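Local coordinates for protein superoxide dismutase (PDB 3TJT) that probably catalyses the dismutation of superoxide into hydrogen peroxide and molecular oxygen, using an iron(III) ion bound by protein side chains and water, at residues Ser145-Pro150 against Lys158-Ile163; Lys123-Val128 against Ile164-Trp169; Asp40-Ala45 against Tyr55-Leu60; Lys7-Pro12 against Asn84-Phe89. All blocks are in the same frame, centred on the assembly; numbering follows the deposited sequence.

Contact 1 (Ser145-Pro150 against Lys158-Ile163); sequences SIMTTP and KNLTPI
Thr148 O receives a short hydrogen bond, 2.6 Å, from water 1, and the same water accepts a weak, long one from Lys158 NZ at 3.5 Å. This thin bridge is the polar part of the contact; no direct hydrogen bond links 145-150 to 158-163. The apolar part is carried by Met147, whose SD lies 3.6 Å from Leu160 CD1. The two side chains cross obliquely, the sulfur touching one methyl branch of the leucine instead of lying along it. Met147 holds its CG between its own backbone N and carbonyl carbon (chi1 74°), and a bend about the CG-SD bond (chi3 -70°) swings CE back toward the lysine. CE ends 4.4 Å from Lys158 CD, a loose touch on the methylene part of a chain that runs nearly straight from CB to NZ. The lysine therefore borders the methionine while its ammonium end turns to the water. All of this lies at the surface, away from the iron. In the sheet, strands 144-150 and 161-167 are the two outer members, and strand 132-138 runs antiparallel between them, pairing its backbone with Met147 and Thr149 on one edge and with Thr161 and Ile163 on the other. Thr149 OG1 is bonded to Trp135 and Asp153, while Ile146 packs against helices 101-111 and 114-127.

Contact 2 (Lys123-Val128 against Ile164-Trp169); sequences KSALDV and IGLDVW. With FE (Fe (III) ion), chain B.
The iron site of the alpha/beta C-terminal domain is backed here by helix packing: Ala125, in the last turn of helix 114-127, and Val128, just past its end, rest on Leu166 and Val168, which flank the metal ligand Asp167 in the chain. No hydrogen bond joins the segments, and the grip is entirely apolar. Val168 CG2 sits against the branch point of Val128, 3.8 Å from its CB, and both methyls of Val128 close round it at about the same range. The other methyl, Val168 CG1, faces the helix near Ala125, 4.0 Å from its carbonyl oxygen. Further back along the strand, Leu166 CD2 meets Ala125 CB at 4.1 Å. The backbones come closest between Ala125 CA and Val168 CA, 6.9 Å apart. Asp167 serves the metal, binding iron through OD2 at 1.9 Å beside His30, His85, His171 and water 2. Its second oxygen, OD1, closes an Asx turn by accepting from Trp169 N at 3.0 Å; the N-H comes in on the anti side, 33° out of the carboxylate plane. This bond helps fix the rotation of the carboxylate while OD2 holds the metal. Trp169 points its CB away from the helix, and the oxygen of water 2 lies 3.1 Å above the plane of its ring, offset toward the rim.

Contact 3 (Asp40-Ala45 against Tyr55-Leu60); sequences DKLNAA and YSLCEL
Leu42, on helix 24-46, is the residue of 40-45 that meets the segment Tyr55-Leu60, and it does so with a single methyl. Its CG stands anti to the backbone N (chi1 178°), which carries CD2 out across the gap to Leu57 CD2, 3.6 Å away. The two leucines approach at a slant, methyl to methyl. Leu57 does not aim its CB straight at helix 24-46; it is the far end of its side chain that closes the distance. Leu60, one turn later on the same helix, adds CD1 at 4.4 Å from the same Leu42 CD2, so one methyl is met by two leucines. Phe6 touches both Leu42 and Leu57. The backbones stay well apart, with 10.1 Å between the CA atoms of Leu42 and Leu57. Next along the first segment, the backbone O of Asn43 takes a hydrogen bond from Tyr53 OH, in the connection between the two helices. Ala45 then packs on Thr74 of helix 72-90. On the other side of the contact the start of helix 57-62 is closed by a capping box. Ser56 OG accepts from Glu59 N at 3.0 Å, and Glu59 OE1 accepts in return from Ser56 N at 2.9 Å, a fairly straight bond (164°) that reaches the carboxylate on its anti side, 27° out of its plane. Such a capped short helix, leaning by its leucines on a long one, belongs to the connection between helices 24-46 and 72-90 in the alpha-hairpin domain of iron/manganese superoxide dismutases.

Contact 4 (Lys7-Pro12 against Asn84-Phe89); sequences KVKPLP and NHKFFF. With FE (Fe (III) ion), chain B.
Two lysines cross at about a right angle, Lys9 from the loop and Lys86 from helix 72-90, and touch through their methylenes, with Lys9 CD 3.9 Å from Lys86 CG. Lys9 NZ and Lys86 NZ are 6.9 Å apart. Lys9 runs out straight and makes a salt bridge with Asp90, whereas Lys86 bends beyond the CG that touches Lys9. Two residues on, Leu11 brings CD1 to the Phe89 ring in an off-centre CH-pi contact, 4.1 Å from the ring centroid and 29° from its normal. The methyl comes in obliquely near the CB end of the ring, with Phe89 CG its closest atom at 3.7 Å. Pro12 finishes the contact, its CG in van der Waals contact with Phe89 O (4.0 Å), a carbonyl whose hydrogen bond comes from Tyr13 OH. The loop 7-12 thus lies along one flank of the helix, tied also to helix 24-46 through hydrogen bonds of the Lys9 backbone, its O with His31 NE2 and its N with Tyr35 OH. On another flank His85 binds iron through NE2 at 2.2 Å. Phe89 comes within about 4 Å of the ligand His30, side chain to side chain, which places the Leu11-Phe89 packing beside the metal site characteristic of iron/manganese superoxide dismutases.

Iron joins contacts 2 and 4, whose centres are 18 Å apart: the alpha-hairpin and C-terminal domains meet there, Asp167 OD2 and His85 NE2 being 3.4 Å from each other as fellow ligands, and water 2 belongs to both. Behind the ligands, Gly165 O lies 3.4 Å from Phe88 CD1. Contact 1, nested in the loop that contact 2 closes, shares strand 161-167 with it; Thr148 CG2 packs on Val128 CG2 at 3.6 Å. Phe87 of contact 4 also reaches the strand, its CE1 3.5 Å from Pro162 O. Along the chain, contact 3 is nested inside the loop that contact 4 closes, and it touches contact 4 at Leu57 CD1 and Lys86 NZ, 4.0 Å apart, with the Leu57 side chain still about 14 Å from the iron.

Contact 1 (Ser145-Pro150 against Lys158-Ile163)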
loop_
_atom_site.group_PDB
_atom_site.type_symbol
_atom_site.label_atom_id
_atom_site.label_comp_id
_atom_site.label_asym_id
_atom_site.label_seq_id
_atom_site.Cartn_x
_atom_site.Cartn_y
_atom_site.Cartn_z
ATOM N N SER A 145 23.151 -1.777 7.257
ATOM C CA SER A 145 22.672 -2.124 5.932
ATOM C C SER A 145 21.345 -1.412 5.694
ATOM O O SER A 145 20.741 -0.890 6.625
ATOM C CB SER A 145 22.475 -3.640 5.801
ATOM O OG SER A 145 21.521 -4.115 6.737
ATOM N N ILE A 146 20.906 -1.382 4.444
ATOM C CA ILE A 146 19.590 -0.839 4.115
ATOM C C ILE A 146 18.659 -1.978 3.695
ATOM O O ILE A 146 19.061 -2.858 2.932
ATOM C CB ILE A 146 19.694 0.207 3.000
ATOM C CG1 ILE A 146 20.412 1.451 3.539
ATOM C CG2 ILE A 146 18.304 0.574 2.480
ATOM C CD1 ILE A 146 20.918 2.376 2.467
ATOM N N MET A 147 17.440 -1.985 4.224
ATOM C CA MET A 147 16.456 -3.000 3.846
ATOM C C MET A 147 15.074 -2.370 3.818
ATOM O O MET A 147 14.861 -1.289 4.364
ATOM C CB MET A 147 16.439 -4.146 4.861
ATOM C CG MET A 147 15.761 -3.742 6.185
ATOM S SD MET A 147 15.505 -5.097 7.321
ATOM C CE MET A 147 14.233 -6.036 6.474
ATOM N N THR A 148 14.125 -3.052 3.190
ATOM C CA THR A 148 12.743 -2.584 3.220
ATOM C C THR A 148 11.831 -3.631 3.853
ATOM O O THR A 148 12.182 -4.814 3.940
ATOM C CB THR A 148 12.231 -2.239 1.807
ATOM O OG1 THR A 148 12.185 -3.431 1.010
ATOM C CG2 THR A 148 13.152 -1.236 1.147
ATOM N N THR A 149 10.676 -3.187 4.327
ATOM C CA THR A 149 9.640 -4.096 4.806
ATOM C C THR A 149 8.306 -3.718 4.171
ATOM O O THR A 149 8.057 -2.538 3.884
ATOM C CB THR A 149 9.464 -4.057 6.339
ATOM O OG1 THR A 149 9.158 -2.715 6.756
ATOM C CG2 THR A 149 10.727 -4.563 7.069
ATOM N N PRO A 150 7.440 -4.715 3.944
ATOM C CA PRO A 150 6.104 -4.414 3.411
ATOM C C PRO A 150 5.113 -4.073 4.507
ATOM O O PRO A 150 5.245 -4.546 5.634
ATOM C CB PRO A 150 5.687 -5.743 2.774
ATOM C CG PRO A 150 6.359 -6.780 3.657
ATOM C CD PRO A 150 7.681 -6.169 4.073
ATOM N N LYS A 158 13.186 -9.405 12.653
ATOM C CA LYS A 158 14.288 -10.154 12.063
ATOM C C LYS A 158 15.592 -9.894 12.814
ATOM O O LYS A 158 16.675 -10.085 12.269
ATOM C CB LYS A 158 14.436 -9.805 10.579
ATOM C CG LYS A 158 13.275 -10.318 9.735
ATOM C CD LYS A 158 13.408 -9.932 8.272
ATOM C CE LYS A 158 12.498 -10.804 7.407
ATOM N NZ LYS A 158 12.566 -10.428 5.969
ATOM N N ASN A 159 15.468 -9.465 14.066
ATOM C CA ASN A 159 16.617 -9.184 14.928
ATOM C C ASN A 159 17.539 -8.109 14.375
ATOM O O ASN A 159 18.743 -8.111 14.643
ATOM C CB ASN A 159 17.408 -10.461 15.216
ATOM C CG ASN A 159 16.567 -11.515 15.904
ATOM O OD1 ASN A 159 16.614 -12.693 15.551
ATOM N ND2 ASN A 159 15.769 -11.088 16.878
ATOM N N LEU A 160 16.970 -7.197 13.595
ATOM C CA LEU A 160 17.711 -6.043 13.102
ATOM C C LEU A 160 17.183 -4.795 13.804
ATOM O O LEU A 160 15.987 -4.674 14.055
ATOM C CB LEU A 160 17.567 -5.918 11.585
ATOM C CG LEU A 160 18.192 -7.057 10.770
ATOM C CD1 LEU A 160 17.721 -7.041 9.322
ATOM C CD2 LEU A 160 19.717 -7.005 10.852
ATOM N N THR A 161 18.076 -3.871 14.134
ATOM C CA THR A 161 17.686 -2.706 14.922
ATOM C C THR A 161 17.568 -1.488 14.018
ATOM O O THR A 161 18.537 -1.107 13.370
ATOM C CB THR A 161 18.729 -2.421 16.016
ATOM O OG1 THR A 161 18.788 -3.540 16.910
ATOM C CG2 THR A 161 18.359 -1.171 16.802
ATOM N N PRO A 162 16.372 -0.875 13.968
ATOM C CA PRO A 162 16.168 0.289 13.097
ATOM C C PRO A 162 16.938 1.498 13.614
ATOM O O PRO A 162 16.877 1.803 14.805
ATOM C CB PRO A 162 14.661 0.563 13.199
ATOM C CG PRO A 162 14.068 -0.616 13.869
ATOM C CD PRO A 162 15.148 -1.259 14.684
ATOM N N ILE A 163 17.639 2.176 12.713
ATOM C CA ILE A 163 18.420 3.362 13.041
ATOM C C ILE A 163 17.701 4.610 12.510
ATOM O O ILE A 163 17.420 5.538 13.264
ATOM C CB ILE A 163 19.834 3.263 12.458
ATOM C CG1 ILE A 163 20.517 1.978 12.959
ATOM C CG2 ILE A 163 20.671 4.504 12.830
ATOM C CD1 ILE A 163 20.531 1.843 14.477
HETATM O O HOH W 1 11.873 -7.386 4.415
#

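Contact 2 (Lys123-Val128 against Ile164-Trp169)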
loop_
_atom_site.group_PDB
_atom_site.type_symbol
_atom_site.label_atom_id
_atom_site.label_comp_id
_atom_site.label_asym_id
_atom_site.label_seq_id
_atom_site.Cartn_x
_atom_site.Cartn_y
_atom_site.Cartn_z
ATOM N N LYS A 123 17.023 5.042 -3.345
ATOM C CA LYS A 123 16.595 4.053 -4.334
ATOM C C LYS A 123 15.755 2.940 -3.711
ATOM O O LYS A 123 14.752 2.506 -4.291
ATOM C CB LYS A 123 17.796 3.449 -5.061
ATOM C CG LYS A 123 17.388 2.560 -6.228
ATOM C CD LYS A 123 18.598 2.067 -6.997
ATOM C CE LYS A 123 18.203 1.591 -8.392
ATOM N NZ LYS A 123 17.172 0.514 -8.363
ATOM N N SER A 124 16.164 2.467 -2.539
ATOM C CA SER A 124 15.394 1.429 -1.857
ATOM C C SER A 124 14.001 1.930 -1.506
ATOM O O SER A 124 13.015 1.208 -1.681
ATOM C CB SER A 124 16.115 0.922 -0.602
ATOM O OG SER A 124 17.301 0.221 -0.956
ATOM N N ALA A 125 13.923 3.166 -1.018
ATOM C CA ALA A 125 12.638 3.778 -0.683
ATOM C C ALA A 125 11.760 3.936 -1.930
ATOM O O ALA A 125 10.541 3.705 -1.890
ATOM C CB ALA A 125 12.861 5.141 -0.019
ATOM N N LEU A 126 12.381 4.332 -3.035
ATOM C CA LEU A 126 11.640 4.556 -4.274
ATOM C C LEU A 126 11.092 3.254 -4.838
ATOM O O LEU A 126 10.018 3.229 -5.433
ATOM C CB LEU A 126 12.532 5.233 -5.313
ATOM C CG LEU A 126 11.827 5.671 -6.599
ATOM C CD1 LEU A 126 10.909 6.847 -6.302
ATOM C CD2 LEU A 126 12.842 6.020 -7.690
ATOM N N ASP A 127 11.835 2.171 -4.640
ATOM C CA ASP A 127 11.496 0.890 -5.256
ATOM C C ASP A 127 10.519 0.017 -4.451
ATOM O O ASP A 127 10.091 -1.032 -4.934
ATOM C CB ASP A 127 12.770 0.097 -5.576
ATOM C CG ASP A 127 13.579 0.705 -6.718
ATOM O OD1 ASP A 127 13.101 1.656 -7.377
ATOM O OD2 ASP A 127 14.710 0.228 -6.959
ATOM N N VAL A 128 10.158 0.428 -3.237
ATOM C CA VAL A 128 9.169 -0.321 -2.479
ATOM C C VAL A 128 7.889 -0.365 -3.300
ATOM O O VAL A 128 7.377 0.682 -3.719
ATOM C CB VAL A 128 8.866 0.317 -1.106
ATOM C CG1 VAL A 128 7.635 -0.318 -0.487
ATOM C CG2 VAL A 128 10.080 0.180 -0.169
ATOM N N ILE A 164 17.418 4.631 11.209
ATOM C CA ILE A 164 16.389 5.538 10.683
ATOM C C ILE A 164 15.414 4.730 9.817
ATOM O O ILE A 164 15.715 3.608 9.407
ATOM C CB ILE A 164 16.967 6.729 9.866
ATOM C CG1 ILE A 164 17.453 6.283 8.483
ATOM C CG2 ILE A 164 18.061 7.474 10.664
ATOM C CD1 ILE A 164 17.878 7.438 7.565
ATOM N N GLY A 165 14.246 5.289 9.544
ATOM C CA GLY A 165 13.278 4.596 8.708
ATOM C C GLY A 165 12.322 5.593 8.092
ATOM O O GLY A 165 12.019 6.605 8.718
ATOM N N LEU A 166 11.857 5.300 6.877
ATOM C CA LEU A 166 10.971 6.194 6.125
ATOM C C LEU A 166 9.705 5.460 5.702
ATOM O O LEU A 166 9.761 4.409 5.050
ATOM C CB LEU A 166 11.692 6.734 4.884
ATOM C CG LEU A 166 10.867 7.599 3.913
ATOM C CD1 LEU A 166 10.266 8.815 4.621
ATOM C CD2 LEU A 166 11.728 8.011 2.718
ATOM N N ASP A 167 8.571 6.029 6.082
ATOM C CA ASP A 167 7.248 5.530 5.719
ATOM C C ASP A 167 6.968 5.881 4.261
ATOM O O ASP A 167 6.928 7.056 3.905
ATOM C CB ASP A 167 6.220 6.194 6.642
ATOM C CG ASP A 167 4.826 5.615 6.515
ATOM O OD1 ASP A 167 4.580 4.776 5.617
ATOM O OD2 ASP A 167 3.955 5.993 7.334
ATOM N N VAL A 168 6.785 4.874 3.405
ATOM C CA VAL A 168 6.406 5.158 2.016
ATOM C C VAL A 168 5.025 4.624 1.638
ATOM O O VAL A 168 4.728 4.450 0.454
ATOM C CB VAL A 168 7.479 4.725 0.964
ATOM C CG1 VAL A 168 8.739 5.578 1.096
ATOM C CG2 VAL A 168 7.814 3.240 1.085
ATOM N N TRP A 169 4.185 4.377 2.637
ATOM C CA TRP A 169 2.754 4.212 2.392
ATOM C C TRP A 169 2.305 5.500 1.723
ATOM O O TRP A 169 2.820 6.583 2.035
ATOM C CB TRP A 169 1.981 4.055 3.695
ATOM C CG TRP A 169 2.051 2.690 4.335
ATOM C CD1 TRP A 169 3.179 2.015 4.725
ATOM C CD2 TRP A 169 0.942 1.857 4.685
ATOM N NE1 TRP A 169 2.833 0.808 5.292
ATOM C CE2 TRP A 169 1.467 0.690 5.289
ATOM C CE3 TRP A 169 -0.445 1.984 4.556
ATOM C CZ2 TRP A 169 0.649 -0.344 5.753
ATOM C CZ3 TRP A 169 -1.264 0.953 5.027
ATOM C CH2 TRP A 169 -0.711 -0.196 5.617
HETATM FE FE FE B . 2.175 5.741 7.994
HETATM O O HOH W 2 2.498 3.624 7.367
#

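Contact 3 (Asp40-Ala45 against Tyr55-Leu60)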
loop_
_atom_site.group_PDB
_atom_site.type_symbol
_atom_site.label_atom_id
_atom_site.label_comp_id
_atom_site.label_asym_id
_atom_site.label_seq_id
_atom_site.Cartn_x
_atom_site.Cartn_y
_atom_site.Cartn_z
ATOM N N ASP A 40 -5.347 1.649 18.739
ATOM C CA ASP A 40 -6.683 1.239 19.170
ATOM C C ASP A 40 -6.962 -0.224 18.808
ATOM O O ASP A 40 -7.523 -0.977 19.610
ATOM C CB ASP A 40 -7.767 2.127 18.544
ATOM C CG ASP A 40 -7.755 3.560 19.080
ATOM O OD1 ASP A 40 -7.083 3.828 20.094
ATOM O OD2 ASP A 40 -8.432 4.423 18.471
ATOM N N LYS A 41 -6.577 -0.627 17.599
ATOM C CA LYS A 41 -6.855 -1.990 17.147
ATOM C C LYS A 41 -6.008 -3.003 17.916
ATOM O O LYS A 41 -6.477 -4.099 18.257
ATOM C CB LYS A 41 -6.636 -2.123 15.637
ATOM C CG LYS A 41 -7.684 -1.389 14.805
ATOM C CD LYS A 41 -7.297 -1.373 13.330
ATOM C CE LYS A 41 -8.335 -0.652 12.492
ATOM N NZ LYS A 41 -9.638 -1.370 12.555
ATOM N N LEU A 42 -4.760 -2.637 18.187
ATOM C CA LEU A 42 -3.893 -3.478 19.017
ATOM C C LEU A 42 -4.510 -3.690 20.398
ATOM O O LEU A 42 -4.643 -4.826 20.866
ATOM C CB LEU A 42 -2.494 -2.861 19.153
ATOM C CG LEU A 42 -1.529 -3.647 20.050
ATOM C CD1 LEU A 42 -1.307 -5.058 19.510
ATOM C CD2 LEU A 42 -0.207 -2.910 20.194
ATOM N N ASN A 43 -4.886 -2.601 21.056
ATOM C CA ASN A 43 -5.491 -2.715 22.382
ATOM C C ASN A 43 -6.737 -3.590 22.364
ATOM O O ASN A 43 -6.953 -4.389 23.270
ATOM C CB ASN A 43 -5.819 -1.338 22.969
ATOM C CG ASN A 43 -4.582 -0.593 23.433
ATOM O OD1 ASN A 43 -4.524 0.641 23.366
ATOM N ND2 ASN A 43 -3.586 -1.333 23.904
ATOM N N ALA A 44 -7.551 -3.440 21.320
ATOM C CA ALA A 44 -8.773 -4.231 21.189
ATOM C C ALA A 44 -8.474 -5.727 21.107
ATOM O O ALA A 44 -9.141 -6.542 21.749
ATOM C CB ALA A 44 -9.571 -3.778 19.961
ATOM N N ALA A 45 -7.467 -6.079 20.313
ATOM C CA ALA A 45 -7.079 -7.475 20.107
ATOM C C ALA A 45 -6.529 -8.130 21.370
ATOM O O ALA A 45 -6.634 -9.344 21.544
ATOM C CB ALA A 45 -6.058 -7.576 18.982
ATOM N N TYR A 55 3.739 -6.868 27.799
ATOM C CA TYR A 55 4.828 -6.959 26.837
ATOM C C TYR A 55 5.092 -5.553 26.300
ATOM O O TYR A 55 4.178 -4.735 26.211
ATOM C CB TYR A 55 4.446 -7.839 25.645
ATOM C CG TYR A 55 4.454 -9.347 25.839
ATOM C CD1 TYR A 55 4.116 -9.935 27.055
ATOM C CD2 TYR A 55 4.765 -10.183 24.774
ATOM C CE1 TYR A 55 4.103 -11.329 27.197
ATOM C CE2 TYR A 55 4.751 -11.561 24.905
ATOM C CZ TYR A 55 4.425 -12.128 26.114
ATOM O OH TYR A 55 4.425 -13.508 26.213
ATOM N N SER A 56 6.335 -5.281 25.923
ATOM C CA SER A 56 6.633 -4.071 25.164
ATOM C C SER A 56 6.248 -4.314 23.702
ATOM O O SER A 56 6.061 -5.463 23.296
ATOM C CB SER A 56 8.117 -3.752 25.247
ATOM O OG SER A 56 8.878 -4.751 24.592
ATOM N N LEU A 57 6.132 -3.250 22.911
ATOM C CA LEU A 57 5.862 -3.420 21.485
ATOM C C LEU A 57 6.967 -4.260 20.845
ATOM O O LEU A 57 6.699 -5.114 19.993
ATOM C CB LEU A 57 5.739 -2.062 20.768
ATOM C CG LEU A 57 4.515 -1.191 21.070
ATOM C CD1 LEU A 57 4.636 0.184 20.387
ATOM C CD2 LEU A 57 3.229 -1.879 20.635
ATOM N N CYS A 58 8.212 -4.022 21.255
ATOM C CA CYS A 58 9.325 -4.789 20.719
ATOM C C CYS A 58 9.180 -6.274 21.024
ATOM O O CYS A 58 9.425 -7.108 20.155
ATOM C CB CYS A 58 10.668 -4.271 21.233
ATOM S SG CYS A 58 11.330 -2.918 20.220
ATOM N N GLU A 59 8.779 -6.597 22.249
ATOM C CA GLU A 59 8.579 -7.995 22.620
ATOM C C GLU A 59 7.483 -8.646 21.780
ATOM O O GLU A 59 7.618 -9.793 21.342
ATOM C CB GLU A 59 8.269 -8.125 24.113
ATOM C CG GLU A 59 9.509 -7.917 24.970
ATOM C CD GLU A 59 9.207 -7.831 26.457
ATOM O OE1 GLU A 59 8.100 -7.403 26.838
ATOM O OE2 GLU A 59 10.103 -8.186 27.251
ATOM N N LEU A 60 6.397 -7.919 21.558
ATOM C CA LEU A 60 5.350 -8.414 20.668
ATOM C C LEU A 60 5.915 -8.695 19.274
ATOM O O LEU A 60 5.691 -9.770 18.701
ATOM C CB LEU A 60 4.181 -7.428 20.601
ATOM C CG LEU A 60 3.321 -7.287 21.863
ATOM C CD1 LEU A 60 2.325 -6.144 21.711
ATOM C CD2 LEU A 60 2.577 -8.579 22.192
#

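Contact 4 (Lys7-Pro12 against Asn84-Phe89)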
loop_
_atom_site.group_PDB
_atom_site.type_symbol
_atom_site.label_atom_id
_atom_site.label_comp_id
_atom_site.label_asym_id
_atom_site.label_seq_id
_atom_site.Cartn_x
_atom_site.Cartn_y
_atom_site.Cartn_z
ATOM N N LYS A 7 -0.353 3.207 24.323
ATOM C CA LYS A 7 -0.793 4.575 24.094
ATOM C C LYS A 7 -0.094 5.232 22.916
ATOM O O LYS A 7 1.021 4.874 22.556
ATOM C CB LYS A 7 -0.626 5.408 25.370
ATOM C CG LYS A 7 -1.349 4.782 26.560
ATOM C CD LYS A 7 -1.653 5.778 27.662
ATOM C CE LYS A 7 -2.693 5.208 28.622
ATOM N NZ LYS A 7 -2.324 3.839 29.088
ATOM N N VAL A 8 -0.774 6.187 22.300
ATOM C CA VAL A 8 -0.159 6.991 21.257
ATOM C C VAL A 8 0.776 8.014 21.897
ATOM O O VAL A 8 0.359 8.791 22.752
ATOM C CB VAL A 8 -1.232 7.732 20.445
ATOM C CG1 VAL A 8 -0.603 8.815 19.595
ATOM C CG2 VAL A 8 -2.033 6.743 19.598
ATOM N N LYS A 9 2.037 8.010 21.489
ATOM C CA LYS A 9 2.981 9.022 21.950
ATOM C C LYS A 9 2.646 10.360 21.292
ATOM O O LYS A 9 2.516 10.441 20.068
ATOM C CB LYS A 9 4.412 8.608 21.609
ATOM C CG LYS A 9 5.469 9.639 21.995
ATOM C CD LYS A 9 6.864 9.051 21.888
ATOM C CE LYS A 9 7.938 10.044 22.313
ATOM N NZ LYS A 9 9.288 9.413 22.267
ATOM N N PRO A 10 2.482 11.418 22.101
ATOM C CA PRO A 10 2.178 12.726 21.508
ATOM C C PRO A 10 3.273 13.146 20.539
ATOM O O PRO A 10 4.446 12.869 20.774
ATOM C CB PRO A 10 2.148 13.664 22.725
ATOM C CG PRO A 10 1.802 12.758 23.879
ATOM C CD PRO A 10 2.522 11.469 23.574
ATOM N N LEU A 11 2.891 13.800 19.449
ATOM C CA LEU A 11 3.870 14.267 18.472
ATOM C C LEU A 11 4.923 15.117 19.185
ATOM O O LEU A 11 4.580 15.969 20.003
ATOM C CB LEU A 11 3.184 15.071 17.366
ATOM C CG LEU A 11 4.001 15.251 16.090
ATOM C CD1 LEU A 11 4.186 13.905 15.366
ATOM C CD2 LEU A 11 3.326 16.262 15.169
ATOM N N PRO A 12 6.207 14.865 18.902
ATOM C CA PRO A 12 7.305 15.516 19.638
ATOM C C PRO A 12 7.598 16.969 19.226
ATOM O O PRO A 12 8.600 17.530 19.673
ATOM C CB PRO A 12 8.527 14.641 19.307
ATOM C CG PRO A 12 7.963 13.352 18.728
ATOM C CD PRO A 12 6.689 13.765 18.046
ATOM N N ASN A 84 6.147 1.299 14.436
ATOM C CA ASN A 84 6.762 1.993 13.318
ATOM C C ASN A 84 6.467 3.498 13.340
ATOM O O ASN A 84 7.332 4.312 13.029
ATOM C CB ASN A 84 6.318 1.389 11.975
ATOM C CG ASN A 84 6.869 -0.012 11.738
ATOM O OD1 ASN A 84 7.817 -0.450 12.399
ATOM N ND2 ASN A 84 6.277 -0.724 10.775
ATOM N N HIS A 85 5.240 3.865 13.687
ATOM C CA HIS A 85 4.880 5.278 13.674
ATOM C C HIS A 85 5.498 6.029 14.842
ATOM O O HIS A 85 5.969 7.153 14.670
ATOM C CB HIS A 85 3.362 5.459 13.604
ATOM C CG HIS A 85 2.822 5.163 12.244
ATOM N ND1 HIS A 85 2.532 3.880 11.826
ATOM C CD2 HIS A 85 2.609 5.967 11.175
ATOM C CE1 HIS A 85 2.122 3.913 10.569
ATOM N NE2 HIS A 85 2.165 5.166 10.150
ATOM N N LYS A 86 5.511 5.418 16.020
ATOM C CA LYS A 86 6.195 6.050 17.145
ATOM C C LYS A 86 7.643 6.323 16.744
ATOM O O LYS A 86 8.158 7.433 16.940
ATOM C CB LYS A 86 6.146 5.179 18.406
ATOM C CG LYS A 86 6.774 5.885 19.618
ATOM C CD LYS A 86 7.094 4.926 20.762
ATOM C CE LYS A 86 5.871 4.198 21.247
ATOM N NZ LYS A 86 6.174 3.311 22.414
ATOM N N PHE A 87 8.287 5.317 16.162
ATOM C CA PHE A 87 9.670 5.428 15.707
ATOM C C PHE A 87 9.831 6.530 14.658
ATOM O O PHE A 87 10.751 7.348 14.727
ATOM C CB PHE A 87 10.146 4.079 15.128
ATOM C CG PHE A 87 11.557 4.098 14.633
ATOM C CD1 PHE A 87 12.598 3.689 15.456
ATOM C CD2 PHE A 87 11.854 4.536 13.358
ATOM C CE1 PHE A 87 13.898 3.709 15.005
ATOM C CE2 PHE A 87 13.165 4.570 12.905
ATOM C CZ PHE A 87 14.186 4.157 13.728
ATOM N N PHE A 88 8.928 6.538 13.684
ATOM C CA PHE A 88 8.991 7.491 12.577
ATOM C C PHE A 88 8.871 8.950 13.047
ATOM O O PHE A 88 9.652 9.810 12.630
ATOM C CB PHE A 88 7.890 7.156 11.562
ATOM C CG PHE A 88 7.914 8.003 10.324
ATOM C CD1 PHE A 88 9.042 8.060 9.521
ATOM C CD2 PHE A 88 6.784 8.721 9.946
ATOM C CE1 PHE A 88 9.064 8.834 8.359
ATOM C CE2 PHE A 88 6.795 9.504 8.787
ATOM C CZ PHE A 88 7.929 9.552 7.991
ATOM N N PHE A 89 7.889 9.237 13.891
ATOM C CA PHE A 89 7.741 10.617 14.350
ATOM C C PHE A 89 8.940 11.020 15.215
ATOM O O PHE A 89 9.369 12.168 15.172
ATOM C CB PHE A 89 6.401 10.832 15.049
ATOM C CG PHE A 89 5.212 10.575 14.147
ATOM C CD1 PHE A 89 5.159 11.148 12.877
ATOM C CD2 PHE A 89 4.170 9.761 14.555
ATOM C CE1 PHE A 89 4.077 10.908 12.031
ATOM C CE2 PHE A 89 3.076 9.525 13.716
ATOM C CZ PHE A 89 3.036 10.095 12.455
HETATM FE FE FE B . 2.175 5.741 7.994
HETATM O O HOH W 2 2.498 3.624 7.367
#